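Local coordinates for protein cytochrome P450 RhF (Acinetobacter radioresistens, PDB 6RO8) that is the heme domain of a class VII cytochrome P450, probably a monooxygenase, and has peroxygenase activity, at residues 273-284 with 419-427. Numbering follows the deposited sequence.
With HEM (protoporphyrin IX containing Fe), chain B; HIS (histidine), chain C.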
loop_
_atom_site.group_PDB
_atom_site.type_symbol
_atom_site.label_atom_id
_atom_site.label_comp_id
_atom_site.label_asym_id
_atom_site.label_seq_id
_atom_site.Cartn_x
_atom_site.Cartn_y
_atom_site.Cartn_z
ATOM N N GLU A 273 -3.146 -5.205 -3.568
ATOM C CA GLU A 273 -2.579 -5.670 -2.303
ATOM C C GLU A 273 -2.826 -4.683 -1.163
ATOM O O GLU A 273 -3.170 -5.097 -0.047
ATOM C CB GLU A 273 -1.085 -5.953 -2.440
ATOM C CG GLU A 273 -0.575 -6.730 -1.234
ATOM C CD GLU A 273 0.930 -6.729 -1.096
ATOM O OE1 GLU A 273 1.544 -7.793 -1.342
ATOM O OE2 GLU A 273 1.493 -5.675 -0.730
ATOM N N THR A 274 -2.647 -3.381 -1.406
ATOM C CA THR A 274 -2.911 -2.417 -0.340
ATOM C C THR A 274 -4.403 -2.346 0.006
ATOM O O THR A 274 -4.752 -2.082 1.162
ATOM C CB THR A 274 -2.382 -1.023 -0.710
ATOM O OG1 THR A 274 -2.562 -0.773 -2.108
ATOM C CG2 THR A 274 -0.923 -0.872 -0.338
ATOM N N THR A 275 -5.288 -2.572 -0.979
ATOM C CA THR A 275 -6.722 -2.638 -0.720
ATOM C C THR A 275 -7.085 -3.836 0.152
ATOM O O THR A 275 -7.959 -3.730 1.024
ATOM C CB THR A 275 -7.485 -2.681 -2.042
ATOM O OG1 THR A 275 -7.080 -1.575 -2.851
ATOM C CG2 THR A 275 -8.981 -2.587 -1.818
ATOM N N ALA A 276 -6.425 -4.983 -0.052
ATOM C CA ALA A 276 -6.733 -6.147 0.775
ATOM C C ALA A 276 -6.215 -5.957 2.192
ATOM O O ALA A 276 -6.933 -6.229 3.157
ATOM C CB ALA A 276 -6.152 -7.423 0.165
ATOM N N LEU A 277 -4.960 -5.497 2.337
ATOM C CA LEU A 277 -4.433 -5.235 3.674
ATOM C C LEU A 277 -5.308 -4.229 4.415
ATOM O O LEU A 277 -5.663 -4.446 5.583
ATOM C CB LEU A 277 -2.999 -4.729 3.582
ATOM C CG LEU A 277 -1.959 -5.688 3.012
ATOM C CD1 LEU A 277 -0.682 -4.925 2.714
ATOM C CD2 LEU A 277 -1.697 -6.833 3.980
ATOM N N ALA A 278 -5.688 -3.134 3.739
ATOM C CA ALA A 278 -6.456 -2.075 4.390
ATOM C C ALA A 278 -7.835 -2.574 4.822
ATOM O O ALA A 278 -8.314 -2.222 5.907
ATOM C CB ALA A 278 -6.595 -0.860 3.461
ATOM N N SER A 279 -8.486 -3.387 3.972
ATOM C CA SER A 279 -9.786 -3.973 4.311
ATOM C C SER A 279 -9.708 -4.877 5.522
ATOM O O SER A 279 -10.662 -4.942 6.315
ATOM C CB SER A 279 -10.368 -4.760 3.122
ATOM O OG SER A 279 -10.368 -4.018 1.921
ATOM N N ALA A 280 -8.614 -5.631 5.642
ATOM C CA ALA A 280 -8.448 -6.454 6.829
ATOM C C ALA A 280 -8.213 -5.586 8.069
ATOM O O ALA A 280 -8.784 -5.845 9.143
ATOM C CB ALA A 280 -7.315 -7.446 6.619
ATOM N N ASN A 281 -7.404 -4.531 7.933
ATOM C CA ASN A 281 -7.178 -3.620 9.053
ATOM C C ASN A 281 -8.477 -2.992 9.528
ATOM O O ASN A 281 -8.740 -2.913 10.737
ATOM C CB ASN A 281 -6.208 -2.519 8.645
ATOM C CG ASN A 281 -4.823 -3.013 8.509
ATOM O OD1 ASN A 281 -4.488 -4.087 9.010
ATOM N ND2 ASN A 281 -3.997 -2.254 7.789
ATOM N N ALA A 282 -9.295 -2.523 8.585
ATOM C CA ALA A 282 -10.527 -1.833 8.944
ATOM C C ALA A 282 -11.496 -2.764 9.657
ATOM O O ALA A 282 -12.060 -2.399 10.694
ATOM C CB ALA A 282 -11.163 -1.223 7.695
ATOM N N LEU A 283 -11.698 -3.969 9.115
ATOM C CA LEU A 283 -12.580 -4.934 9.761
ATOM C C LEU A 283 -12.044 -5.336 11.129
ATOM O O LEU A 283 -12.820 -5.477 12.086
ATOM C CB LEU A 283 -12.763 -6.168 8.881
ATOM C CG LEU A 283 -13.605 -5.975 7.637
ATOM C CD1 LEU A 283 -13.277 -7.048 6.626
ATOM C CD2 LEU A 283 -15.064 -6.025 7.987
ATOM N N LYS A 284 -10.720 -5.524 11.239
ATOM C CA LYS A 284 -10.119 -5.809 12.542
ATOM C C LYS A 284 -10.410 -4.684 13.540
ATOM O O LYS A 284 -10.800 -4.941 14.684
ATOM C CB LYS A 284 -8.612 -6.030 12.372
ATOM C CG LYS A 284 -7.800 -6.284 13.641
ATOM C CD LYS A 284 -6.382 -6.740 13.266
ATOM C CE LYS A 284 -5.472 -6.801 14.482
ATOM N NZ LYS A 284 -5.497 -5.512 15.233
ATOM N N SER A 419 6.821 -1.030 4.926
ATOM C CA SER A 419 5.898 -0.091 4.310
ATOM C C SER A 419 4.448 -0.559 4.279
ATOM O O SER A 419 3.538 0.276 4.359
ATOM C CB SER A 419 6.356 0.206 2.881
ATOM O OG SER A 419 7.525 1.011 2.938
ATOM N N PHE A 420 4.204 -1.859 4.172
ATOM C CA PHE A 420 2.854 -2.377 4.083
ATOM C C PHE A 420 2.503 -3.133 5.359
ATOM O O PHE A 420 3.374 -3.687 6.031
ATOM C CB PHE A 420 2.698 -3.260 2.842
ATOM C CG PHE A 420 3.065 -2.561 1.567
ATOM C CD1 PHE A 420 2.140 -1.785 0.900
ATOM C CD2 PHE A 420 4.333 -2.671 1.036
ATOM C CE1 PHE A 420 2.471 -1.141 -0.277
ATOM C CE2 PHE A 420 4.662 -2.030 -0.140
ATOM C CZ PHE A 420 3.729 -1.261 -0.793
ATOM N N ARG A 421 1.214 -3.116 5.707
ATOM C CA ARG A 421 0.769 -3.631 6.999
ATOM C C ARG A 421 -0.670 -4.128 6.918
ATOM O O ARG A 421 -1.595 -3.369 6.596
ATOM C CB ARG A 421 0.898 -2.570 8.093
ATOM C CG ARG A 421 0.650 -3.151 9.459
ATOM C CD ARG A 421 1.008 -2.210 10.595
ATOM N NE ARG A 421 0.681 -2.824 11.882
ATOM C CZ ARG A 421 1.434 -3.736 12.499
ATOM N NH1 ARG A 421 2.584 -4.130 11.968
ATOM N NH2 ARG A 421 1.048 -4.246 13.664
ATOM N N GLY A 422 -0.847 -5.409 7.227
ATOM C CA GLY A 422 -2.145 -5.994 7.422
ATOM C C GLY A 422 -1.965 -7.383 7.992
ATOM O O GLY A 422 -0.927 -8.022 7.807
ATOM N N PRO A 423 -2.966 -7.869 8.716
ATOM C CA PRO A 423 -2.845 -9.190 9.341
ATOM C C PRO A 423 -2.982 -10.290 8.295
ATOM O O PRO A 423 -3.755 -10.172 7.344
ATOM C CB PRO A 423 -4.009 -9.213 10.334
ATOM C CG PRO A 423 -5.068 -8.335 9.665
ATOM C CD PRO A 423 -4.314 -7.284 8.865
ATOM N N GLU A 424 -2.211 -11.368 8.473
ATOM C CA GLU A 424 -2.248 -12.464 7.505
ATOM C C GLU A 424 -3.566 -13.232 7.571
ATOM O O GLU A 424 -4.065 -13.712 6.546
ATOM C CB GLU A 424 -1.070 -13.404 7.735
ATOM C CG GLU A 424 0.196 -12.649 7.952
ATOM C CD GLU A 424 1.411 -13.388 7.476
ATOM O OE1 GLU A 424 2.217 -13.805 8.334
ATOM O OE2 GLU A 424 1.555 -13.542 6.245
ATOM N N ALA A 425 -4.137 -13.366 8.764
ATOM C CA ALA A 425 -5.441 -13.973 8.943
ATOM C C ALA A 425 -6.352 -13.011 9.694
ATOM O O ALA A 425 -5.888 -12.115 10.410
ATOM C CB ALA A 425 -5.330 -15.303 9.702
ATOM N N LEU A 426 -7.667 -13.198 9.513
ATOM C CA LEU A 426 -8.688 -12.432 10.232
ATOM C C LEU A 426 -9.786 -13.421 10.646
ATOM O O LEU A 426 -10.816 -13.556 9.980
ATOM C CB LEU A 426 -9.237 -11.284 9.378
ATOM C CG LEU A 426 -9.959 -10.181 10.164
ATOM C CD1 LEU A 426 -9.010 -9.438 11.107
ATOM C CD2 LEU A 426 -10.697 -9.203 9.253
ATOM N N TRP A 427 -9.568 -14.120 11.757
ATOM C CA TRP A 427 -10.505 -15.148 12.199
ATOM C C TRP A 427 -11.686 -14.531 12.946
ATOM O O TRP A 427 -11.531 -13.631 13.775
ATOM C CB TRP A 427 -9.785 -16.189 13.060
ATOM C CG TRP A 427 -9.168 -17.246 12.206
ATOM C CD1 TRP A 427 -7.848 -17.394 11.905
ATOM C CD2 TRP A 427 -9.860 -18.283 11.496
ATOM N NE1 TRP A 427 -7.672 -18.469 11.061
ATOM C CE2 TRP A 427 -8.894 -19.032 10.802
ATOM C CE3 TRP A 427 -11.200 -18.659 11.397
ATOM C CZ2 TRP A 427 -9.227 -20.125 10.013
ATOM C CZ3 TRP A 427 -11.530 -19.742 10.607
ATOM C CH2 TRP A 427 -10.550 -20.462 9.927
HETATM C CHA HEM B . 0.315 6.005 -5.371
HETATM C CHB HEM B . -1.306 3.998 -1.244
HETATM C CHC HEM B . -4.617 1.391 -3.699
HETATM C CHD HEM B . -2.647 3.063 -7.813
HETATM C C1A HEM B . 0.189 5.686 -4.037
HETATM C C2A HEM B . 0.995 6.185 -2.936
HETATM C C3A HEM B . 0.551 5.635 -1.811
HETATM C C4A HEM B . -0.556 4.751 -2.134
HETATM C CMA HEM B . 1.136 5.905 -0.409
HETATM C CAA HEM B . 2.161 7.194 -3.038
HETATM C CBA HEM B . 1.599 8.556 -2.680
HETATM C CGA HEM B . 2.634 9.639 -2.829
HETATM O O1A HEM B . 3.798 9.325 -3.180
HETATM O O2A HEM B . 2.277 10.818 -2.597
HETATM C C1B HEM B . -2.387 3.199 -1.536
HETATM C C2B HEM B . -3.281 2.602 -0.562
HETATM C C3B HEM B . -4.193 1.865 -1.240
HETATM C C4B HEM B . -3.906 1.982 -2.664
HETATM C CMB HEM B . -3.142 2.815 0.970
HETATM C CAB HEM B . -5.390 1.039 -0.714
HETATM C CBB HEM B . -5.859 1.068 0.534
HETATM C C1C HEM B . -4.377 1.610 -5.038
HETATM C C2C HEM B . -5.073 1.025 -6.171
HETATM C C3C HEM B . -4.505 1.512 -7.299
HETATM C C4C HEM B . -3.450 2.407 -6.916
HETATM C CMC HEM B . -6.251 0.035 -6.041
HETATM C CAC HEM B . -4.810 1.262 -8.802
HETATM C CBC HEM B . -5.754 0.415 -9.216
HETATM C C1D HEM B . -1.664 3.978 -7.528
HETATM C C2D HEM B . -0.853 4.675 -8.498
HETATM C C3D HEM B . -0.044 5.493 -7.836
HETATM C C4D HEM B . -0.307 5.348 -6.408
HETATM C CMD HEM B . -0.900 4.509 -10.032
HETATM C CAD HEM B . 1.009 6.405 -8.507
HETATM C CBD HEM B . 0.433 7.760 -8.895
HETATM C CGD HEM B . 1.569 8.737 -9.098
HETATM O O1D HEM B . 2.739 8.326 -8.950
HETATM O O2D HEM B . 1.320 9.932 -9.398
HETATM N NA HEM B . -0.732 4.806 -3.508
HETATM N NB HEM B . -2.797 2.799 -2.799
HETATM N NC HEM B . -3.393 2.443 -5.541
HETATM N ND HEM B . -1.306 4.416 -6.262
HETATM FE FE HEM B . -2.086 3.600 -4.543
HETATM N N HIS C . 2.698 -0.642 -4.062
HETATM C CA HIS C . 2.005 0.392 -3.303
HETATM C C HIS C . 0.504 0.125 -3.249
HETATM O O HIS C . -0.252 0.968 -2.746
HETATM C CB HIS C . 2.272 1.771 -3.908
HETATM C CG HIS C . 2.265 1.786 -5.405
HETATM N ND1 HIS C . 1.505 2.674 -6.137
HETATM C CD2 HIS C . 2.923 1.020 -6.308
HETATM C CE1 HIS C . 1.697 2.455 -7.426
HETATM N NE2 HIS C . 2.553 1.457 -7.557
HETATM O OXT HIS C . 0.032 -0.919 -3.701
HETATM O O HOH W 1 -0.422 2.019 -4.722
#
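Asn281 and Arg421 supply the one hydrogen bond between residues 273-284, in the C-terminal part of the long distal helix of the P450 fold, and the loop 419-427 that runs along it. Asn281 ND2 donates to Arg421 O at 2.9 Å, with an N-H...O angle of 154°, and meets the carbonyl from above its plane. Chi1 of -72° sets CG anti to the carbonyl carbon, and the small chi2 (-17°) then turns OD1 to Pro423 CD (3.2 Å). At Gly422 the CA atoms of the two segments come closest, 4.5 Å from Gly422 CA to Leu277 CA, and Leu277 CD2 packs on that glycine. The other branch of Leu277 packs against Phe420 CB, while Ala280 CB rests on the Pro423 ring. Farther along, Leu426 CD1 packs on Lys284 CB and Leu426 CD2 on Leu283 CB, each at 3.7 Å.

At the heme end, Thr274 CG2 touches the rim of Phe420 at CE1, 3.4 Å away, and the bound histidine meets the same rim in the plane of the ring. Glu273 OE2 stands 4.2 Å above one face, displaced toward the rim. Trp202 packs edge-to-face with Phe420. Arg421 points away, hydrogen-bonding through NH1 to Gln39 O and making a cation-pi contact with Tyr414. Helix 163-168 adds Leu168 beside Ala280, Leu283 and Leu426.

Thr274 OG1 lies 3.0 Å from both HIS O and HIS OXT, within hydrogen-bonding distance of the carboxylate. The contact therefore grades from aliphatic packing and a single amide bond into the distal pocket, where Thr274 gives the histidine carboxylate a polar partner and the rim of Phe420 meets the ligand at its CA.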